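Local atomic coordinates of immunomodulatory active chitinase (Trichuris suis, PDB entry 6G9C), a protein that probably hydrolyses and binds chitin as a secreted family 18 glycoside hydrolase, and displays immunomodulatory properties in inflammatory lung disease. Residues 38-43 / 369-374; 190-195 / 215-220; 230-235 / 328-333; 270-275 / 348-353. All coordinates share one frame; numbering follows the deposited sequence.

All four contacts are buried in the region assigned to glycosyl hydrolase family 18 but differ in depth and chemistry. Contacts 1, 2 and 4 belong to the barrel: contact 1 joins its first strand to the loop after its last, with a carboxylate and waters at the centre; contact 2 pairs the backbones of two parallel strands; contact 4 is mainly apolar packing of a strand under a helix, with one buried lysine. Contact 3, the outermost, its centre about 17 Å from that of the chain, joins a loop to the turn and strand start of a hairpin. Tyr38 meets Asn216 between contacts 1 and 2, Thr369 meets Thr274 between 1 and 4, and Lys353 ties contact 4 to 3.

Contact 1. Residues 38-43 / 369-374; sequences YFTNWA and TLDYDD. With EDO (1,2-ethanediol), chain C.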
loop_
_atom_site.group_PDB
_atom_site.type_symbol
_atom_site.label_atom_id
_atom_site.label_comp_id
_atom_site.label_asym_id
_atom_site.label_seq_id
_atom_site.Cartn_x
_atom_site.Cartn_y
_atom_site.Cartn_z
ATOM N N TYR A 38 4.697 -5.851 18.167
ATOM C CA TYR A 38 4.272 -7.136 17.619
ATOM C C TYR A 38 2.748 -7.223 17.537
ATOM O O TYR A 38 2.041 -7.008 18.530
ATOM C CB TYR A 38 4.803 -8.295 18.450
ATOM C CG TYR A 38 6.240 -8.646 18.120
ATOM C CD1 TYR A 38 7.288 -7.903 18.648
ATOM C CD2 TYR A 38 6.542 -9.685 17.245
ATOM C CE1 TYR A 38 8.620 -8.211 18.326
ATOM C CE2 TYR A 38 7.870 -10.007 16.931
ATOM C CZ TYR A 38 8.897 -9.249 17.469
ATOM O OH TYR A 38 10.229 -9.520 17.177
ATOM N N PHE A 39 2.259 -7.519 16.335
ATOM C CA PHE A 39 0.901 -7.982 16.085
ATOM C C PHE A 39 0.888 -9.507 16.147
ATOM O O PHE A 39 1.846 -10.152 15.701
ATOM C CB PHE A 39 0.454 -7.487 14.701
ATOM C CG PHE A 39 -0.898 -7.988 14.270
ATOM C CD1 PHE A 39 -1.033 -9.201 13.609
ATOM C CD2 PHE A 39 -2.031 -7.227 14.514
ATOM C CE1 PHE A 39 -2.275 -9.654 13.213
ATOM C CE2 PHE A 39 -3.281 -7.676 14.122
ATOM C CZ PHE A 39 -3.406 -8.883 13.479
ATOM N N THR A 40 -0.188 -10.093 16.691
ATOM C CA THR A 40 -0.300 -11.548 16.777
ATOM C C THR A 40 -1.569 -12.029 16.080
ATOM O O THR A 40 -2.663 -11.506 16.334
ATOM C CB THR A 40 -0.274 -12.067 18.231
ATOM O OG1 THR A 40 -1.460 -11.653 18.927
ATOM C CG2 THR A 40 0.967 -11.561 18.975
ATOM N N ASN A 41 -1.431 -13.054 15.229
ATOM C CA ASN A 41 -2.561 -13.480 14.409
ATOM C C ASN A 41 -3.505 -14.454 15.134
ATOM O O ASN A 41 -4.423 -14.996 14.498
ATOM C CB ASN A 41 -2.069 -14.069 13.064
ATOM C CG ASN A 41 -1.155 -15.267 13.224
ATOM O OD1 ASN A 41 -0.936 -15.750 14.328
ATOM N ND2 ASN A 41 -0.616 -15.765 12.099
ATOM N N TRP A 42 -3.344 -14.658 16.448
ATOM C CA TRP A 42 -4.341 -15.382 17.227
ATOM C C TRP A 42 -5.152 -14.476 18.156
ATOM O O TRP A 42 -6.101 -14.955 18.792
ATOM C CB TRP A 42 -3.685 -16.506 18.045
ATOM C CG TRP A 42 -2.651 -16.042 19.031
ATOM C CD1 TRP A 42 -2.845 -15.772 20.363
ATOM C CD2 TRP A 42 -1.249 -15.832 18.779
ATOM N NE1 TRP A 42 -1.651 -15.387 20.945
ATOM C CE2 TRP A 42 -0.662 -15.407 19.992
ATOM C CE3 TRP A 42 -0.439 -15.945 17.639
ATOM C CZ2 TRP A 42 0.707 -15.100 20.098
ATOM C CZ3 TRP A 42 0.921 -15.644 17.744
ATOM C CH2 TRP A 42 1.477 -15.230 18.962
ATOM N N ALA A 43 -4.817 -13.182 18.244
ATOM C CA ALA A 43 -5.602 -12.265 19.076
ATOM C C ALA A 43 -7.004 -12.042 18.522
ATOM O O ALA A 43 -7.895 -11.601 19.269
ATOM C CB ALA A 43 -4.859 -10.935 19.223
ATOM N N THR A 369 2.645 -7.311 23.524
ATOM C CA THR A 369 2.139 -7.190 22.158
ATOM C C THR A 369 1.217 -5.977 22.060
ATOM O O THR A 369 0.866 -5.365 23.070
ATOM C CB THR A 369 1.262 -8.386 21.741
ATOM O OG1 THR A 369 0.089 -8.386 22.565
ATOM C CG2 THR A 369 1.966 -9.725 21.897
ATOM N N LEU A 370 0.765 -5.672 20.840
ATOM C CA LEU A 370 -0.261 -4.643 20.693
ATOM C C LEU A 370 -1.555 -5.038 21.388
ATOM O O LEU A 370 -2.277 -4.174 21.898
ATOM C CB LEU A 370 -0.544 -4.395 19.210
ATOM C CG LEU A 370 0.480 -3.632 18.381
ATOM C CD1 LEU A 370 0.280 -3.970 16.902
ATOM C CD2 LEU A 370 0.362 -2.118 18.628
ATOM N N ASP A 371 -1.882 -6.329 21.399
ATOM C CA ASP A 371 -3.207 -6.768 21.810
ATOM C C ASP A 371 -3.320 -7.007 23.309
ATOM O O ASP A 371 -4.403 -7.366 23.775
ATOM C CB ASP A 371 -3.604 -8.038 21.056
ATOM C CG ASP A 371 -2.501 -9.090 21.072
ATOM O OD1 ASP A 371 -2.404 -9.834 22.075
ATOM O OD2 ASP A 371 -1.735 -9.154 20.085
ATOM N N TYR A 372 -2.245 -6.805 24.072
ATOM C CA TYR A 372 -2.345 -6.917 25.525
ATOM C C TYR A 372 -2.543 -5.577 26.220
ATOM O O TYR A 372 -2.913 -5.553 27.400
ATOM C CB TYR A 372 -1.095 -7.575 26.097
ATOM C CG TYR A 372 -0.880 -9.019 25.725
ATOM C CD1 TYR A 372 -1.945 -9.892 25.516
ATOM C CD2 TYR A 372 0.413 -9.514 25.602
ATOM C CE1 TYR A 372 -1.707 -11.247 25.195
ATOM C CE2 TYR A 372 0.653 -10.828 25.280
ATOM C CZ TYR A 372 -0.400 -11.692 25.087
ATOM O OH TYR A 372 -0.103 -13.005 24.771
ATOM N N ASP A 373 -2.288 -4.471 25.525
ATOM C CA ASP A 373 -2.545 -3.146 26.057
ATOM C C ASP A 373 -4.055 -2.903 26.100
ATOM O O ASP A 373 -4.851 -3.641 25.509
ATOM C CB ASP A 373 -1.854 -2.105 25.177
ATOM C CG ASP A 373 -1.576 -0.781 25.877
ATOM O OD1 ASP A 373 -2.011 -0.534 27.027
ATOM O OD2 ASP A 373 -0.905 0.051 25.224
ATOM N N ASP A 374 -4.451 -1.841 26.787
ATOM C CA ASP A 374 -5.849 -1.391 26.759
ATOM C C ASP A 374 -6.083 -0.672 25.429
ATOM O O ASP A 374 -6.141 0.553 25.347
ATOM C CB ASP A 374 -6.139 -0.497 27.963
ATOM C CG ASP A 374 -7.645 -0.288 28.227
ATOM O OD1 ASP A 374 -8.484 -1.118 27.802
ATOM O OD2 ASP A 374 -7.986 0.718 28.894
HETATM C C1 EDO C . 2.971 -13.870 26.401
HETATM O O1 EDO C . 2.451 -13.790 25.073
HETATM C C2 EDO C . 1.963 -14.696 27.184
HETATM O O2 EDO C . 1.887 -16.037 26.684
HETATM O O HOH W 1 -1.963 -7.886 17.808
HETATM O O HOH W 2 -1.325 -12.279 21.803
HETATM O O HOH W 3 -1.187 -15.301 23.851
#
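Thr40 and Asp371 form the polar centre of this contact: Thr40 OG1 donates to Asp371 OD2 at 2.8 Å, coming from above the carboxylate plane, 46° out of it. A threonine suits the place because its two branches part company: the hydroxyl grips the acid while CG2, anti to the carbonyl carbon, turns to meet Thr369 CG2 at 3.6 Å. Ala43 is brought in by the type I turn from Thr40, and its small CB lies flush against the carboxylate carbon, CB to Asp371 CG 3.5 Å. Next to this pair, Leu370 N donates to Tyr38 O at 3.0 Å, nearly straight (173°), and Leu370 CD1 reaches the CB of Phe39. The buried carboxylate is well satisfied: water 1 links OD2 to Thr40 N, water 2 links OD1 to Thr40 OG1, and a salt bridge to Arg46 would favour its negative charge.

Packing slackens toward Trp42, which is partly exposed. No direct bond joins Trp42 to Tyr372. Instead water 3, in the plane of both rings, takes the indole NE1 proton at 2.9 Å and also bonds the phenol OH. Tyr372 OH is hydrogen-bonded at 2.7 Å to O1 of an ethanediol, probably from the crystallisation liquor, which lies at the ring edge and also bonds Trp368 NE1.

A cis peptide joins Trp368 to Thr369 where the last barrel strand ends; as in other family 18 chitinases, this tryptophan probably forms part of the substrate-cleft floor. Strand 34-40 runs parallel between strands 64-72 and 364-368, so the contact extends the seam between first and last barrel strands.

Contact 2. Residues 190-195 / 215-220; sequences AAVSAN and VNLMCY. With EDO (1,2-ethanediol), chain E.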
loop_
_atom_site.group_PDB
_atom_site.type_symbol
_atom_site.label_atom_id
_atom_site.label_comp_id
_atom_site.label_asym_id
_atom_site.label_seq_id
_atom_site.Cartn_x
_atom_site.Cartn_y
_atom_site.Cartn_z
ATOM N N ALA A 190 16.053 -9.777 14.134
ATOM C CA ALA A 190 15.860 -11.019 14.872
ATOM C C ALA A 190 15.470 -10.694 16.309
ATOM O O ALA A 190 15.960 -9.720 16.883
ATOM C CB ALA A 190 17.124 -11.898 14.858
ATOM N N ALA A 191 14.585 -11.508 16.876
ATOM C CA ALA A 191 14.315 -11.466 18.309
ATOM C C ALA A 191 15.243 -12.472 18.976
ATOM O O ALA A 191 15.363 -13.613 18.511
ATOM C CB ALA A 191 12.849 -11.788 18.621
ATOM N N VAL A 192 15.913 -12.046 20.050
ATOM C CA VAL A 192 17.064 -12.777 20.566
ATOM C C VAL A 192 16.942 -12.943 22.076
ATOM O O VAL A 192 16.261 -12.175 22.763
ATOM C CB VAL A 192 18.396 -12.080 20.207
ATOM C CG1 VAL A 192 18.562 -11.958 18.682
ATOM C CG2 VAL A 192 18.484 -10.715 20.881
ATOM N N SER A 193 17.641 -13.954 22.586
ATOM C CA SER A 193 17.573 -14.297 23.999
ATOM C C SER A 193 18.206 -13.210 24.860
ATOM O O SER A 193 19.199 -12.584 24.481
ATOM C CB SER A 193 18.288 -15.628 24.262
ATOM O OG SER A 193 18.383 -15.895 25.657
ATOM N N ALA A 194 17.632 -13.008 26.047
ATOM C CA ALA A 194 18.224 -12.143 27.061
ATOM C C ALA A 194 18.999 -12.919 28.126
ATOM O O ALA A 194 19.489 -12.312 29.080
ATOM C CB ALA A 194 17.138 -11.288 27.734
ATOM N N ASN A 195 19.115 -14.242 27.986
ATOM C CA ASN A 195 19.831 -15.073 28.952
ATOM C C ASN A 195 21.299 -15.124 28.543
ATOM O O ASN A 195 21.610 -15.672 27.477
ATOM C CB ASN A 195 19.224 -16.477 28.998
ATOM C CG ASN A 195 19.911 -17.413 30.008
ATOM O OD1 ASN A 195 21.123 -17.352 30.237
ATOM N ND2 ASN A 195 19.126 -18.315 30.584
ATOM N N VAL A 215 18.422 -6.033 16.646
ATOM C CA VAL A 215 17.910 -7.192 17.371
ATOM C C VAL A 215 16.888 -6.734 18.403
ATOM O O VAL A 215 17.090 -5.733 19.100
ATOM C CB VAL A 215 19.023 -8.029 18.038
ATOM C CG1 VAL A 215 19.892 -8.685 16.954
ATOM C CG2 VAL A 215 19.868 -7.194 19.021
ATOM N N ASN A 216 15.782 -7.465 18.471
ATOM C CA ASN A 216 14.723 -7.252 19.458
ATOM C C ASN A 216 15.089 -8.090 20.683
ATOM O O ASN A 216 14.897 -9.308 20.697
ATOM C CB ASN A 216 13.371 -7.651 18.871
ATOM C CG ASN A 216 12.834 -6.614 17.880
ATOM O OD1 ASN A 216 13.273 -5.468 17.879
ATOM N ND2 ASN A 216 11.879 -7.019 17.040
ATOM N N LEU A 217 15.665 -7.443 21.693
ATOM C CA LEU A 217 16.080 -8.132 22.910
ATOM C C LEU A 217 14.863 -8.568 23.719
ATOM O O LEU A 217 14.046 -7.732 24.137
ATOM C CB LEU A 217 16.975 -7.218 23.748
ATOM C CG LEU A 217 17.445 -7.832 25.066
ATOM C CD1 LEU A 217 18.381 -9.028 24.826
ATOM C CD2 LEU A 217 18.119 -6.777 25.915
ATOM N N MET A 218 14.740 -9.873 23.948
ATOM C CA MET A 218 13.595 -10.434 24.662
ATOM C C MET A 218 13.861 -10.448 26.167
ATOM O O MET A 218 13.903 -11.495 26.809
ATOM C CB MET A 218 13.285 -11.835 24.147
ATOM C CG MET A 218 12.788 -11.849 22.702
ATOM S SD MET A 218 12.675 -13.521 22.031
ATOM C CE MET A 218 11.302 -14.180 22.970
ATOM N N CYS A 219 14.014 -9.242 26.725
ATOM C CA CYS A 219 14.333 -9.086 28.143
ATOM C C CYS A 219 13.027 -9.094 28.942
ATOM O O CYS A 219 12.578 -8.099 29.508
ATOM C CB CYS A 219 15.155 -7.823 28.372
ATOM S SG CYS A 219 14.536 -6.388 27.461
ATOM N N TYR A 220 12.406 -10.268 28.938
ATOM C CA TYR A 220 11.205 -10.566 29.701
ATOM C C TYR A 220 11.112 -12.083 29.800
ATOM O O TYR A 220 11.973 -12.813 29.291
ATOM C CB TYR A 220 9.946 -9.937 29.079
ATOM C CG TYR A 220 9.856 -9.998 27.565
ATOM C CD1 TYR A 220 9.645 -11.211 26.904
ATOM C CD2 TYR A 220 9.953 -8.842 26.801
ATOM C CE1 TYR A 220 9.549 -11.271 25.502
ATOM C CE2 TYR A 220 9.866 -8.887 25.411
ATOM C CZ TYR A 220 9.667 -10.098 24.769
ATOM O OH TYR A 220 9.567 -10.123 23.395
HETATM C C1 EDO E . 8.395 -13.693 19.824
HETATM O O1 EDO E . 8.375 -14.692 20.879
HETATM C C2 EDO E . 9.208 -12.450 20.204
HETATM O O2 EDO E . 8.743 -11.935 21.477
HETATM O O HOH W 4 14.956 -14.154 26.670
#
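Two neighbouring parallel strands of the TIM barrel, 187-193 and 214-218, pair here through Ala190, Val192, Asn216 and Met218. Three backbone bonds alternate between them: Asn216 N to Ala190 O (2.8 Å), Val192 N to Asn216 O (3.0 Å) and Met218 N to Val192 O (3.0 Å). Beyond the last, the strands part and water 4 fills in, accepting from Ala194 N and donating to Met218 O.

Side chains alternate in the same way. Branched apolar groups suit the face turned to the helices: Val192 CG1 lies 3.9 Å from Val215 CG1, the two side chains crossing at about a right angle, and Leu217, its CG anti to the backbone N (chi1 179°), swings CD1 to 3.9 Å from Ala194 CB. Trp258 of helix 251-261 packs over this face. The face turned to the barrel interior carries Ala191, Asn216 and Met218. The small Ala191 lets Met218 SD come to 3.8 Å from its CB, and Asn216 ND2 is bonded to Tyr38 OH across the barrel.

At the mouth Tyr220 OH binds an ethanediol that also bonds Glu153. Met218, Cys219 and Tyr220, with the aspartate next in the chain, fit the MxYD motif, which in family 18 chitinases lines the substrate cleft.

Contact 3. Residues 230-235 / 328-333; sequences TGINSP and DESKTP
Ile232 and Thr332 meet by van der Waals contact, and no hydrogen bond crosses between the two segments. The methyl CG2 of Ile232, anti to its own N, comes over Thr332 OG1 at 3.3 Å, with CD1 of the same side chain a little farther off. Thr332 CG2, on the other branch, rests on Ser234 O at 3.4 Å. A carbon-to-carbon contact is made by Pro235 CB and Ser330 CB, 3.7 Å apart. A rigid proline and compact serine and threonine suit so close an approach of a loop, the one between strand 214-218 and helix 251-261, to the turn and strand start of a hairpin.

Polar bonds run within 328-333 or outward to other parts of the chain. Ser330 OG, 2.8 Å from Thr332 OG1, is bonded to Asp327, while Ser330 pairs through its backbone with Leu236. Ser234 OG reaches away from the contact to Cys219 O.

Lys331 NZ makes a salt bridge to Asp328 OD1 (3.0 Å) across the turn.

Lys331 has left-handed backbone angles (60°/40°), and with Thr332 it faces Asp327: a G1 beta bulge, closing the hairpin of strands 323-327 and 332-337, which belongs to the insertion before the last barrel strand common in family 18 chitinases.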
loop_
_atom_site.group_PDB
_atom_site.type_symbol
_atom_site.label_atom_id
_atom_site.label_comp_id
_atom_site.label_asym_id
_atom_site.label_seq_id
_atom_site.Cartn_x
_atom_site.Cartn_y
_atom_site.Cartn_z
ATOM N N THR A 230 7.062 -16.743 43.579
ATOM C CA THR A 230 6.779 -15.561 42.770
ATOM C C THR A 230 8.053 -14.792 42.449
ATOM O O THR A 230 9.026 -14.810 43.206
ATOM C CB THR A 230 5.802 -14.619 43.478
ATOM O OG1 THR A 230 6.424 -14.095 44.659
ATOM C CG2 THR A 230 4.507 -15.346 43.844
ATOM N N GLY A 231 8.017 -14.082 41.322
ATOM C CA GLY A 231 9.158 -13.320 40.849
ATOM C C GLY A 231 8.706 -12.361 39.769
ATOM O O GLY A 231 7.525 -12.311 39.411
ATOM N N ILE A 232 9.667 -11.599 39.246
ATOM C CA ILE A 232 9.385 -10.451 38.381
ATOM C C ILE A 232 9.566 -10.849 36.924
ATOM O O ILE A 232 10.644 -11.321 36.529
ATOM C CB ILE A 232 10.296 -9.263 38.725
ATOM C CG1 ILE A 232 10.238 -8.944 40.226
ATOM C CG2 ILE A 232 9.882 -8.049 37.917
ATOM C CD1 ILE A 232 8.861 -8.552 40.708
ATOM N N ASN A 233 8.527 -10.628 36.115
ATOM C CA ASN A 233 8.590 -10.983 34.699
ATOM C C ASN A 233 9.729 -10.249 33.988
ATOM O O ASN A 233 10.538 -10.864 33.282
ATOM C CB ASN A 233 7.241 -10.686 34.035
ATOM C CG ASN A 233 7.207 -11.091 32.558
ATOM O OD1 ASN A 233 7.669 -12.172 32.189
ATOM N ND2 ASN A 233 6.662 -10.220 31.714
ATOM N N SER A 234 9.833 -8.941 34.182
ATOM C CA SER A 234 10.797 -8.126 33.439
ATOM C C SER A 234 11.284 -6.998 34.329
ATOM O O SER A 234 10.858 -5.840 34.193
ATOM C CB SER A 234 10.172 -7.594 32.144
ATOM O OG SER A 234 11.111 -6.898 31.336
ATOM N N PRO A 235 12.168 -7.295 35.281
ATOM C CA PRO A 235 12.683 -6.237 36.150
ATOM C C PRO A 235 13.655 -5.364 35.386
ATOM O O PRO A 235 14.468 -5.856 34.598
ATOM C CB PRO A 235 13.387 -7.003 37.275
ATOM C CG PRO A 235 13.814 -8.303 36.642
ATOM C CD PRO A 235 12.795 -8.611 35.558
ATOM N N ASP A 328 10.037 -0.660 44.020
ATOM C CA ASP A 328 10.866 0.412 43.477
ATOM C C ASP A 328 12.236 -0.095 43.038
ATOM O O ASP A 328 12.854 0.500 42.148
ATOM C CB ASP A 328 11.004 1.555 44.490
ATOM C CG ASP A 328 11.401 2.879 43.825
ATOM O OD1 ASP A 328 10.665 3.360 42.929
ATOM O OD2 ASP A 328 12.465 3.429 44.187
ATOM N N GLU A 329 12.717 -1.194 43.625
ATOM C CA GLU A 329 14.027 -1.719 43.250
ATOM C C GLU A 329 14.044 -2.161 41.792
ATOM O O GLU A 329 14.937 -1.786 41.024
ATOM C CB GLU A 329 14.404 -2.886 44.160
ATOM C CG GLU A 329 15.651 -2.648 44.976
ATOM C CD GLU A 329 16.065 -3.872 45.760
ATOM O OE1 GLU A 329 15.171 -4.598 46.235
ATOM O OE2 GLU A 329 17.282 -4.109 45.893
ATOM N N SER A 330 13.066 -2.967 41.398
ATOM C CA SER A 330 12.956 -3.429 40.025
ATOM C C SER A 330 12.212 -2.451 39.124
ATOM O O SER A 330 12.218 -2.639 37.904
ATOM C CB SER A 330 12.244 -4.779 39.987
ATOM O OG SER A 330 10.878 -4.630 40.354
ATOM N N LYS A 331 11.565 -1.428 39.700
ATOM C CA LYS A 331 10.720 -0.488 38.955
ATOM C C LYS A 331 9.558 -1.202 38.253
ATOM O O LYS A 331 9.207 -0.886 37.114
ATOM C CB LYS A 331 11.543 0.332 37.953
ATOM C CG LYS A 331 12.559 1.278 38.600
ATOM C CD LYS A 331 11.872 2.400 39.364
ATOM C CE LYS A 331 12.867 3.297 40.100
ATOM N NZ LYS A 331 12.180 4.508 40.662
ATOM N N THR A 332 8.952 -2.177 38.927
ATOM C CA THR A 332 7.811 -2.889 38.364
ATOM C C THR A 332 6.738 -3.047 39.434
ATOM O O THR A 332 7.044 -3.036 40.634
ATOM C CB THR A 332 8.174 -4.286 37.827
ATOM O OG1 THR A 332 8.591 -5.130 38.911
ATOM C CG2 THR A 332 9.284 -4.213 36.750
ATOM N N PRO A 333 5.473 -3.194 39.026
ATOM C CA PRO A 333 4.409 -3.479 39.989
ATOM C C PRO A 333 4.075 -4.956 40.049
ATOM O O PRO A 333 4.383 -5.710 39.118
ATOM C CB PRO A 333 3.230 -2.684 39.429
ATOM C CG PRO A 333 3.426 -2.845 37.953
ATOM C CD PRO A 333 4.918 -2.803 37.717
#

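Contact 4. Residues 270-275 / 348-353; sequences IGLPTY and ESMKAK
Between Leu272 and Met350 no aromatic ring intervenes; the nearest thing to a flat group is the puckered ring of Pro273. Pro273 CD lies 4.3 Å from Lys353 NZ, and Pro273 O is 4.5 Å from Met350 SD.

The main body of the contact is aliphatic. Met350, bent at chi2 and again at chi3 (-114°), folds its thioether back onto the strand, SD against Leu272 CB at 3.8 Å and CE against Thr274 CG2 at 3.9 Å. A flexible methionine fits the uneven surface that these two residues offer. Leu272 CD2 lies along Lys353, 4.0 Å from its CB, the two side chains running alongside in opposite senses. The strand and helix segments run antiparallel (174°) with axes 10.0 Å apart, the ordinary spacing of a barrel strand under its covering helix.

Lys353 is apolar for most of its length and polar at its tip. Its extended chain carries NZ to Asp345 in a salt bridge, to Ser234 O, and to water 5, which accepts from NZ and donates to Gly271 O. By contrast, Pro273 O is buried with no partner in the model. No direct hydrogen bond crosses, so cohesion probably comes mainly from apolar burial, helped by the bridge through water 5, with the lysine's buried charge probably offset by Asp345.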
loop_
_atom_site.group_PDB
_atom_site.type_symbol
_atom_site.label_atom_id
_atom_site.label_comp_id
_atom_site.label_asym_id
_atom_site.label_seq_id
_atom_site.Cartn_x
_atom_site.Cartn_y
_atom_site.Cartn_z
ATOM N N ILE A 270 15.102 -2.649 23.111
ATOM C CA ILE A 270 14.714 -3.169 24.423
ATOM C C ILE A 270 13.258 -3.626 24.393
ATOM O O ILE A 270 12.354 -2.839 24.086
ATOM C CB ILE A 270 14.923 -2.111 25.515
ATOM C CG1 ILE A 270 16.372 -1.607 25.503
ATOM C CG2 ILE A 270 14.522 -2.682 26.890
ATOM C CD1 ILE A 270 17.393 -2.677 25.757
ATOM N N GLY A 271 13.026 -4.882 24.767
ATOM C CA GLY A 271 11.676 -5.422 24.754
ATOM C C GLY A 271 10.870 -4.988 25.975
ATOM O O GLY A 271 11.359 -4.980 27.105
ATOM N N LEU A 272 9.604 -4.665 25.731
ATOM C CA LEU A 272 8.681 -4.198 26.775
ATOM C C LEU A 272 7.446 -5.089 26.760
ATOM O O LEU A 272 6.722 -5.121 25.742
ATOM C CB LEU A 272 8.270 -2.734 26.566
ATOM C CG LEU A 272 9.381 -1.703 26.366
ATOM C CD1 LEU A 272 8.761 -0.366 26.017
ATOM C CD2 LEU A 272 10.245 -1.581 27.603
ATOM N N PRO A 273 7.165 -5.829 27.829
ATOM C CA PRO A 273 5.966 -6.678 27.845
ATOM C C PRO A 273 4.736 -5.874 28.228
ATOM O O PRO A 273 4.783 -5.057 29.147
ATOM C CB PRO A 273 6.286 -7.712 28.929
ATOM C CG PRO A 273 7.211 -6.988 29.864
ATOM C CD PRO A 273 7.997 -6.012 29.035
ATOM N N THR A 274 3.615 -6.129 27.544
ATOM C CA THR A 274 2.330 -5.564 27.975
ATOM C C THR A 274 1.444 -6.617 28.622
ATOM O O THR A 274 0.255 -6.356 28.870
ATOM C CB THR A 274 1.589 -4.905 26.809
ATOM O OG1 THR A 274 1.469 -5.836 25.726
ATOM C CG2 THR A 274 2.317 -3.648 26.342
ATOM N N TYR A 275 1.995 -7.804 28.884
ATOM C CA TYR A 275 1.376 -8.874 29.649
ATOM C C TYR A 275 2.121 -9.032 30.965
ATOM O O TYR A 275 3.202 -8.466 31.175
ATOM C CB TYR A 275 1.393 -10.207 28.886
ATOM C CG TYR A 275 2.821 -10.689 28.721
ATOM C CD1 TYR A 275 3.631 -10.148 27.733
ATOM C CD2 TYR A 275 3.378 -11.597 29.609
ATOM C CE1 TYR A 275 4.968 -10.541 27.594
ATOM C CE2 TYR A 275 4.711 -11.993 29.485
ATOM C CZ TYR A 275 5.492 -11.450 28.480
ATOM O OH TYR A 275 6.799 -11.817 28.363
ATOM N N GLU A 348 3.778 3.276 34.956
ATOM C CA GLU A 348 4.963 3.670 35.713
ATOM C C GLU A 348 6.182 2.828 35.334
ATOM O O GLU A 348 7.290 3.363 35.203
ATOM C CB GLU A 348 4.700 3.577 37.218
ATOM C CG GLU A 348 3.586 4.502 37.735
ATOM C CD GLU A 348 3.975 5.974 37.765
ATOM O OE1 GLU A 348 5.036 6.340 37.209
ATOM O OE2 GLU A 348 3.220 6.776 38.359
ATOM N N SER A 349 6.014 1.511 35.173
ATOM C CA SER A 349 7.176 0.691 34.831
ATOM C C SER A 349 7.635 0.977 33.408
ATOM O O SER A 349 8.841 1.023 33.135
ATOM C CB SER A 349 6.874 -0.804 35.021
ATOM O OG SER A 349 5.981 -1.316 34.046
ATOM N N MET A 350 6.689 1.201 32.493
ATOM C CA MET A 350 7.058 1.557 31.122
ATOM C C MET A 350 7.760 2.904 31.080
ATOM O O MET A 350 8.724 3.090 30.325
ATOM C CB MET A 350 5.820 1.589 30.228
ATOM C CG MET A 350 5.144 0.254 30.066
ATOM S SD MET A 350 6.018 -0.779 28.892
ATOM C CE MET A 350 4.781 -0.854 27.607
ATOM N N LYS A 351 7.281 3.859 31.887
ATOM C CA LYS A 351 7.907 5.173 31.959
ATOM C C LYS A 351 9.356 5.056 32.391
ATOM O O LYS A 351 10.249 5.688 31.810
ATOM C CB LYS A 351 7.146 6.067 32.952
ATOM C CG LYS A 351 6.380 7.196 32.350
ATOM C CD LYS A 351 5.524 7.908 33.420
ATOM C CE LYS A 351 6.348 8.373 34.617
ATOM N NZ LYS A 351 5.508 9.082 35.644
ATOM N N ALA A 352 9.603 4.283 33.450
ATOM C CA ALA A 352 10.963 4.141 33.947
ATOM C C ALA A 352 11.851 3.477 32.901
ATOM O O ALA A 352 12.969 3.936 32.643
ATOM C CB ALA A 352 10.963 3.347 35.253
ATOM N N LYS A 353 11.351 2.411 32.267
ATOM C CA LYS A 353 12.144 1.668 31.288
ATOM C C LYS A 353 12.435 2.505 30.043
ATOM O O LYS A 353 13.572 2.540 29.559
ATOM C CB LYS A 353 11.414 0.380 30.911
ATOM C CG LYS A 353 11.399 -0.645 32.046
ATOM C CD LYS A 353 10.529 -1.840 31.696
ATOM C CE LYS A 353 10.721 -2.964 32.706
ATOM N NZ LYS A 353 9.783 -4.102 32.446
HETATM O O HOH W 5 10.958 -4.693 29.804
#